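Local coordinates for protein 3-hexulose-6-phosphate synthase (Mycobacterium gastri, PDB 3AJX) that is a synthase of the orotidine 5'-phosphate decarboxylase/HUMPS family, folded as a TIM barrel with a bound magnesium ion, at residues Leu10-Ala15 with Leu41-Ala46. The protein carries 1 engineered substitution. Numbering follows the deposited sequence.
Sequences LSTEAA and LSVITA
Thr12 and Val43 meet where the first turns of two neighbouring helices of the barrel's outer layer, 12-22 and 42-50, come side by side, with Thr12 CA and Val43 CA 5.4 Å apart. Van der Waals packing divides the threonine between two partners. Thr12 OG1 rests on the valine, 3.6 Å from Val43 CB and nearly as close to Val43 CG2, while the methyl Thr12 CG2 reaches Ala46 CB, carbon against carbon, at 4.1 Å. With chi1 at -62°, Thr12 turns OG1 back beside its own backbone N and sends CG2 anti to that N; this rotamer gives the hydroxyl to Val43 and a water, and the methyl to Ala46. The side chains of Thr12 and Val43 run antiparallel past each other, side by side rather than end to end. Deeper in, Ala15 CB touches Val43 CG2 at 4.3 Å, an apolar pair, and Leu35 of helix 33-39 packs on both of these residues.

The polar link between the segments is a water. It is 2.6 Å from Thr12 OG1 and 2.7 Å from Ser42 OG, joining the two hydroxyls at the edge of the packed patch.

Within segment 10-15, Ser11 is the N-cap of helix 12-22: Ser11 OG accepts from Ala14 N at 3.0 Å, with an N-H...O angle of 156°. Glu39 accepts a hydrogen bond from Thr12 N, so a carboxylate also sits at this helix start, where it would probably be stabilised by the helix dipole.

Thr12 thus faces both ways chemically, its methyl packing on Ala46 while its hydroxyl both rests on Val43 and bonds to the water; the two helices are joined by small-side-chain packing and one water bridge.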
# COMPACT_ATOMS: atom_id res chain seq x y z
N LEU A 10 -15.67 2.07 -1.44
CA LEU A 10 -15.08 1.80 -2.75
C LEU A 10 -15.43 2.72 -3.92
O LEU A 10 -15.00 2.47 -5.05
CB LEU A 10 -15.39 0.36 -3.16
CG LEU A 10 -14.90 -0.73 -2.20
CD1 LEU A 10 -15.31 -2.10 -2.73
CD2 LEU A 10 -13.38 -0.65 -2.04
N SER A 11 -16.20 3.78 -3.68
CA SER A 11 -16.53 4.69 -4.77
C SER A 11 -16.53 6.14 -4.32
O SER A 11 -16.81 6.44 -3.16
CB SER A 11 -17.91 4.35 -5.36
OG SER A 11 -18.96 4.74 -4.50
N THR A 12 -16.20 7.03 -5.24
CA THR A 12 -16.16 8.46 -4.97
C THR A 12 -17.56 8.94 -4.59
O THR A 12 -17.73 9.78 -3.70
CB THR A 12 -15.67 9.25 -6.20
OG1 THR A 12 -14.33 8.84 -6.51
CG2 THR A 12 -15.70 10.74 -5.93
N GLU A 13 -18.56 8.41 -5.28
CA GLU A 13 -19.95 8.78 -5.01
C GLU A 13 -20.29 8.47 -3.55
O GLU A 13 -20.83 9.32 -2.84
CB GLU A 13 -20.89 8.01 -5.94
CG GLU A 13 -20.75 8.34 -7.42
CD GLU A 13 -19.35 8.09 -7.98
OE1 GLU A 13 -18.81 6.98 -7.77
OE2 GLU A 13 -18.80 9.01 -8.63
N ALA A 14 -19.97 7.26 -3.12
CA ALA A 14 -20.24 6.83 -1.75
C ALA A 14 -19.46 7.67 -0.74
O ALA A 14 -19.99 8.04 0.31
CB ALA A 14 -19.89 5.36 -1.58
N ALA A 15 -18.21 7.96 -1.06
CA ALA A 15 -17.35 8.75 -0.17
C ALA A 15 -17.90 10.16 -0.00
O ALA A 15 -17.94 10.69 1.11
CB ALA A 15 -15.93 8.79 -0.72
N LEU A 41 -6.33 9.03 -7.32
CA LEU A 41 -6.22 10.31 -6.63
C LEU A 41 -7.41 11.26 -6.77
O LEU A 41 -7.59 12.14 -5.93
CB LEU A 41 -4.94 11.02 -7.07
CG LEU A 41 -3.63 10.27 -6.82
CD1 LEU A 41 -2.47 11.07 -7.40
CD2 LEU A 41 -3.44 10.06 -5.32
N SER A 42 -8.22 11.10 -7.82
CA SER A 42 -9.36 11.99 -8.02
C SER A 42 -10.35 12.00 -6.85
O SER A 42 -11.05 12.99 -6.65
CB SER A 42 -10.10 11.65 -9.32
OG SER A 42 -10.61 10.33 -9.31
N VAL A 43 -10.41 10.92 -6.08
CA VAL A 43 -11.34 10.91 -4.96
C VAL A 43 -10.88 11.90 -3.89
O VAL A 43 -11.69 12.52 -3.21
CB VAL A 43 -11.50 9.49 -4.34
CG1 VAL A 43 -10.19 9.01 -3.75
CG2 VAL A 43 -12.61 9.50 -3.29
N ILE A 44 -9.56 12.06 -3.76
CA ILE A 44 -8.98 13.00 -2.80
C ILE A 44 -9.36 14.42 -3.21
O ILE A 44 -9.80 15.23 -2.39
CB ILE A 44 -7.44 12.91 -2.78
CG1 ILE A 44 -7.00 11.54 -2.27
CG2 ILE A 44 -6.86 14.02 -1.90
CD1 ILE A 44 -5.51 11.30 -2.42
N THR A 45 -9.18 14.71 -4.49
CA THR A 45 -9.48 16.03 -5.03
C THR A 45 -10.95 16.39 -4.88
O THR A 45 -11.28 17.51 -4.51
CB THR A 45 -9.09 16.10 -6.51
OG1 THR A 45 -7.73 15.67 -6.66
CG2 THR A 45 -9.22 17.53 -7.02
N ALA A 46 -11.81 15.42 -5.15
CA ALA A 46 -13.25 15.64 -5.05
C ALA A 46 -13.70 15.95 -3.62
O ALA A 46 -14.50 16.85 -3.39
CB ALA A 46 -14.00 14.42 -5.58
O HOH W 1 -13.18 10.16 -8.45